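Local coordinates for protein Ddb_g0293866 (Dictyostelium discoideum, PDB 5LW6) that binds ADP-ribose through this macrodomain, part of a longer protein that may act in sensing DNA damage, at residues 60-68 / 217-226. Residues are numbered along the deposited sequence; the frame is centred on the assembly and turned at random.
Sequences FISTSTFGF and VLGVNMNPNK
Two loop segments of the macrodomain meet here. Residues 60-68 link strand 55-59 to helix 70-87. Residues 217-226 start at the last residue of strand 213-217 and run into the loop before helix 237-253. Three hydrogen bonds join them. Ser62 OG donates to Val220 O at 2.8 Å. Met222 N donates to Phe66 O, 2.7 Å away and in the carbonyl plane. Asn223 ND2 reaches Thr65 O at 2.9 Å; the N-H points nearly straight at the oxygen (164°), which lies close to the amide plane.

The Phe66 ring sits on Asn221. Asn221 CB lies over one ring face, offset toward the rim and 3.9 Å from the centroid, a CH-pi contact. Chi1 of 174° turns the Asn221 amide away from the backbone N and, with chi2 at 49°, sets OD1 3.4 Å from Phe66 CD1. OD1 accepts a hydrogen bond from Asn223 N, closing an Asx turn, and ND2 donates to Asn223 O, so both ends of the amide are tied.

Phe68 meets Val220 CG1 at its ring edge, with CE2 3.8 Å from that methyl. Selenomethionine Met222 makes a Met-aromatic contact, its SE set obliquely to the Phe68 ring. Ile61 CD1 packs on Val217 CG1 at 3.9 Å. Thr65 CG2 rests against Lys226 CE, while Lys226 NZ bonds to Gln159.

All three cross-loop bonds end on backbone carbonyls, and two come from side chains, so the pairing is not the backbone ladder of a sheet.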
ATOM      1  N   PHE A  60      -4.476  -3.043  -3.845  1.00 11.62           N
ATOM      2  CA  PHE A  60      -5.804  -3.319  -3.294  1.00 11.47           C
ATOM      3  C   PHE A  60      -5.591  -4.397  -2.236  1.00 12.51           C
ATOM      4  O   PHE A  60      -5.559  -5.610  -2.514  1.00 11.41           O
ATOM      5  CB  PHE A  60      -6.696  -3.731  -4.446  1.00 11.72           C
ATOM      6  CG  PHE A  60      -8.148  -3.916  -4.131  1.00 11.04           C
ATOM      7  CD1 PHE A  60      -8.726  -3.396  -2.993  1.00 10.98           C
ATOM      8  CD2 PHE A  60      -9.003  -4.542  -5.101  1.00 10.95           C
ATOM      9  CE1 PHE A  60     -10.081  -3.497  -2.756  1.00 10.48           C
ATOM     10  CE2 PHE A  60     -10.384  -4.670  -4.831  1.00 11.09           C
ATOM     11  CZ  PHE A  60     -10.912  -4.169  -3.660  1.00 11.06           C
ATOM     12  N   ILE A  61      -5.341  -3.918  -1.022  1.00 11.83           N
ATOM     13  CA  ILE A  61      -4.682  -4.734  -0.003  1.00 12.23           C
ATOM     14  C   ILE A  61      -5.412  -6.049   0.224  1.00 13.36           C
ATOM     15  O   ILE A  61      -6.633  -6.046   0.402  1.00 12.19           O
ATOM     16  CB  ILE A  61      -4.495  -3.929   1.303  1.00 12.18           C
ATOM     17  CG1 ILE A  61      -3.821  -2.556   0.993  1.00 12.24           C
ATOM     18  CG2 ILE A  61      -3.875  -4.808   2.372  1.00 12.39           C
ATOM     19  CD1 ILE A  61      -3.626  -1.737   2.256  1.00 12.05           C
ATOM     20  N   SER A  62      -4.635  -7.131   0.139  1.00 13.43           N
ATOM     21  CA  SER A  62      -5.024  -8.536   0.489  1.00 13.42           C
ATOM     22  C   SER A  62      -5.918  -9.216  -0.531  1.00 14.70           C
ATOM     23  O   SER A  62      -6.341 -10.338  -0.297  1.00 17.29           O
ATOM     24  CB  SER A  62      -5.673  -8.570   1.861  1.00 16.53           C
ATOM     25  OG  SER A  62      -4.666  -8.239   2.815  1.00 15.68           O
ATOM     26  N   THR A  63      -6.206  -8.586  -1.653  1.00 13.57           N
ATOM     27  CA  THR A  63      -7.196  -9.115  -2.566  1.00 15.21           C
ATOM     28  C   THR A  63      -6.695 -10.124  -3.534  1.00 22.84           C
ATOM     29  O   THR A  63      -7.486 -10.832  -4.170  1.00 26.89           O
ATOM     30  CB  THR A  63      -7.913  -8.042  -3.399  1.00 15.32           C
ATOM     31  OG1 THR A  63      -7.017  -7.293  -4.182  1.00 14.84           O
ATOM     32  CG2 THR A  63      -8.675  -7.112  -2.480  1.00 16.02           C
ATOM     33  N   SER A  64      -5.452 -10.224  -3.778  1.00 22.23           N
ATOM     34  CA  SER A  64      -5.303 -11.280  -4.848  1.00 25.51           C
ATOM     35  C   SER A  64      -4.764 -12.546  -4.235  1.00 20.83           C
ATOM     36  O   SER A  64      -5.549 -13.385  -3.699  1.00 22.32           O
ATOM     37  CB  SER A  64      -4.529 -10.760  -6.038  1.00 25.10           C
ATOM     38  OG  SER A  64      -3.588  -9.814  -5.579  1.00 33.98           O
ATOM     39  N   THR A  65      -3.446 -12.648  -4.160  1.00 19.75           N
ATOM     40  CA  THR A  65      -2.846 -13.821  -3.547  1.00 20.81           C
ATOM     41  C   THR A  65      -3.336 -14.140  -2.138  1.00 20.00           C
ATOM     42  O   THR A  65      -3.534 -15.309  -1.811  1.00 18.86           O
ATOM     43  CB  THR A  65      -1.295 -13.629  -3.543  1.00 23.11           C
ATOM     44  OG1 THR A  65      -0.857 -13.521  -4.901  1.00 25.11           O
ATOM     45  CG2 THR A  65      -0.578 -14.738  -2.885  1.00 24.95           C
ATOM     46  N   PHE A  66      -3.486 -13.099  -1.275  1.00 17.21           N
ATOM     47  CA  PHE A  66      -3.994 -13.297   0.112  1.00 17.10           C
ATOM     48  C   PHE A  66      -5.438 -13.720   0.248  1.00 16.34           C
ATOM     49  O   PHE A  66      -5.921 -14.128   1.342  1.00 17.09           O
ATOM     50  CB  PHE A  66      -3.717 -12.042   0.950  1.00 17.80           C
ATOM     51  CG  PHE A  66      -2.269 -11.929   1.397  1.00 21.38           C
ATOM     52  CD1 PHE A  66      -1.286 -12.740   0.874  1.00 21.43           C
ATOM     53  CD2 PHE A  66      -1.889 -10.948   2.299  1.00 22.43           C
ATOM     54  CE1 PHE A  66       0.053 -12.603   1.256  1.00 23.98           C
ATOM     55  CE2 PHE A  66      -0.546 -10.778   2.671  1.00 25.58           C
ATOM     56  CZ  PHE A  66       0.439 -11.607   2.144  1.00 24.71           C
ATOM     57  N   GLY A  67      -6.182 -13.566  -0.819  1.00 15.94           N
ATOM     58  CA  GLY A  67      -7.487 -14.120  -0.836  1.00 16.30           C
ATOM     59  C   GLY A  67      -8.529 -13.489   0.044  1.00 17.51           C
ATOM     60  O   GLY A  67      -9.529 -14.126   0.363  1.00 16.29           O
ATOM     61  N   PHE A  68      -8.407 -12.200   0.352  1.00 16.74           N
ATOM     62  CA  PHE A  68      -9.374 -11.583   1.220  1.00 15.61           C
ATOM     63  C   PHE A  68     -10.665 -11.464   0.439  1.00 15.93           C
ATOM     64  O   PHE A  68     -10.645 -11.219  -0.755  1.00 16.38           O
ATOM     65  CB  PHE A  68      -8.935 -10.197   1.653  1.00 15.90           C
ATOM     66  CG  PHE A  68      -9.542  -9.737   2.926  1.00 14.59           C
ATOM     67  CD1 PHE A  68     -10.772  -9.168   2.938  1.00 13.95           C
ATOM     68  CD2 PHE A  68      -8.873  -9.876   4.153  1.00 14.62           C
ATOM     69  CE1 PHE A  68     -11.333  -8.765   4.142  1.00 14.27           C
ATOM     70  CE2 PHE A  68      -9.405  -9.401   5.329  1.00 14.89           C
ATOM     71  CZ  PHE A  68     -10.646  -8.851   5.334  1.00 15.85           C
ATOM     72  N   VAL A 217       3.648  -3.550   3.448  1.00 11.62           N
ATOM     73  CA  VAL A 217       2.306  -3.458   4.020  1.00 12.21           C
ATOM     74  C   VAL A 217       1.920  -4.862   4.474  1.00 11.60           C
ATOM     75  O   VAL A 217       1.866  -5.747   3.662  1.00 11.89           O
ATOM     76  CB  VAL A 217       1.330  -3.018   2.887  1.00 12.89           C
ATOM     77  CG1 VAL A 217      -0.088  -3.060   3.380  1.00 14.52           C
ATOM     78  CG2 VAL A 217       1.695  -1.620   2.390  1.00 13.61           C
ATOM     79  N   LEU A 218       1.642  -5.075   5.746  1.00 12.21           N
ATOM     80  CA  LEU A 218       1.354  -6.403   6.247  1.00 12.22           C
ATOM     81  C   LEU A 218      -0.194  -6.540   6.405  1.00 13.43           C
ATOM     82  O   LEU A 218      -0.769  -6.367   7.478  1.00 13.78           O
ATOM     83  CB  LEU A 218       2.120  -6.649   7.558  1.00 13.41           C
ATOM     84  CG  LEU A 218       3.521  -7.191   7.331  1.00 16.37           C
ATOM     85  CD1 LEU A 218       4.417  -6.208   6.641  1.00 18.32           C
ATOM     86  CD2 LEU A 218       4.109  -7.566   8.668  1.00 16.44           C
ATOM     87  N   GLY A 219      -0.866  -6.760   5.282  1.00 13.76           N
ATOM     88  CA  GLY A 219      -2.300  -6.936   5.277  1.00 13.11           C
ATOM     89  C   GLY A 219      -2.611  -8.365   5.763  1.00 14.44           C
ATOM     90  O   GLY A 219      -1.721  -9.193   5.938  1.00 15.94           O
ATOM     91  N   VAL A 220      -3.891  -8.639   5.871  1.00 14.11           N
ATOM     92  CA  VAL A 220      -4.415  -9.868   6.385  1.00 14.58           C
ATOM     93  C   VAL A 220      -4.409 -10.920   5.274  1.00 14.84           C
ATOM     94  O   VAL A 220      -4.901 -10.700   4.191  1.00 14.78           O
ATOM     95  CB  VAL A 220      -5.833  -9.632   6.911  1.00 14.86           C
ATOM     96  CG1 VAL A 220      -6.493 -10.935   7.280  1.00 15.52           C
ATOM     97  CG2 VAL A 220      -5.822  -8.668   8.073  1.00 15.43           C
ATOM     98  N   ASN A 221      -3.779 -12.057   5.559  1.00 15.05           N
ATOM     99  CA  ASN A 221      -3.795 -13.174   4.627  1.00 16.99           C
ATOM    100  C   ASN A 221      -4.853 -14.187   5.015  1.00 17.12           C
ATOM    101  O   ASN A 221      -4.964 -14.610   6.150  1.00 17.58           O
ATOM    102  CB  ASN A 221      -2.454 -13.918   4.660  1.00 15.27           C
ATOM    103  CG  ASN A 221      -2.490 -15.160   3.821  1.00 17.82           C
ATOM    104  OD1 ASN A 221      -2.914 -15.096   2.682  1.00 18.42           O
ATOM    105  ND2 ASN A 221      -2.046 -16.309   4.381  1.00 20.49           N
HETATM  106  N   MSE A 222      -5.609 -14.568   4.025  1.00 18.82           N
HETATM  107  CA  MSE A 222      -6.605 -15.583   4.193  1.00 19.57           C
HETATM  108  C   MSE A 222      -6.248 -16.895   3.519  1.00 25.04           C
HETATM  109  O   MSE A 222      -7.014 -17.871   3.669  1.00 29.59           O
HETATM  110  CB  MSE A 222      -7.952 -15.166   3.561  1.00 20.03           C
HETATM  111  CG  MSE A 222      -8.498 -13.818   4.054  1.00 22.84           C
HETATM  112 SE   MSE A 222      -8.882 -13.702   5.908  1.00 32.96          SE
HETATM  113  CE  MSE A 222     -10.359 -15.035   5.907  1.00 26.28           C
ATOM    114  N   ASN A 223      -5.149 -16.939   2.738  1.00 24.01           N
ATOM    115  CA  ASN A 223      -4.762 -18.069   1.870  1.00 24.21           C
ATOM    116  C   ASN A 223      -3.913 -19.072   2.659  1.00 25.40           C
ATOM    117  O   ASN A 223      -2.754 -18.758   2.986  1.00 22.79           O
ATOM    118  CB  ASN A 223      -3.986 -17.515   0.660  1.00 24.61           C
ATOM    119  CG  ASN A 223      -3.571 -18.578  -0.310  1.00 28.74           C
ATOM    120  OD1 ASN A 223      -3.631 -19.777   0.006  1.00 29.36           O
ATOM    121  ND2 ASN A 223      -3.130 -18.144  -1.495  1.00 27.38           N
ATOM    122  N   PRO A 224      -4.466 -20.279   2.943  1.00 27.54           N
ATOM    123  CA  PRO A 224      -3.752 -21.357   3.638  1.00 31.19           C
ATOM    124  C   PRO A 224      -2.308 -21.614   3.140  1.00 31.54           C
ATOM    125  O   PRO A 224      -1.463 -22.041   3.931  1.00 34.51           O
ATOM    126  CB  PRO A 224      -4.644 -22.573   3.334  1.00 32.36           C
ATOM    127  CG  PRO A 224      -6.019 -21.996   3.161  1.00 33.53           C
ATOM    128  CD  PRO A 224      -5.736 -20.772   2.360  1.00 29.44           C
ATOM    129  N   ASN A 225      -2.009 -21.340   1.873  1.00 31.47           N
ATOM    130  CA  ASN A 225      -0.677 -21.624   1.313  1.00 33.53           C
ATOM    131  C   ASN A 225       0.343 -20.566   1.588  1.00 32.81           C
ATOM    132  O   ASN A 225       1.511 -20.745   1.243  1.00 34.47           O
ATOM    133  CB  ASN A 225      -0.731 -21.803  -0.211  1.00 40.79           C
ATOM    134  CG  ASN A 225      -1.722 -22.865  -0.648  1.00 46.40           C
ATOM    135  OD1 ASN A 225      -2.450 -22.683  -1.642  1.00 52.75           O
ATOM    136  ND2 ASN A 225      -1.774 -23.959   0.090  1.00 44.71           N
ATOM    137  N   LYS A 226      -0.081 -19.447   2.176  1.00 28.11           N
ATOM    138  CA  LYS A 226       0.833 -18.346   2.514  1.00 28.40           C
ATOM    139  C   LYS A 226       0.934 -18.231   4.056  1.00 27.78           C
ATOM    140  O   LYS A 226       0.031 -18.753   4.749  1.00 24.38           O
ATOM    141  CB  LYS A 226       0.290 -17.050   1.852  1.00 27.84           C
ATOM    142  CG  LYS A 226       0.226 -17.122   0.316  1.00 33.89           C
ATOM    143  CD  LYS A 226       1.621 -17.189  -0.331  1.00 36.57           C
ATOM    144  CE  LYS A 226       1.553 -17.421  -1.850  1.00 38.44           C
ATOM    145  NZ  LYS A 226       2.883 -17.174  -2.484  1.00 42.32           N
TER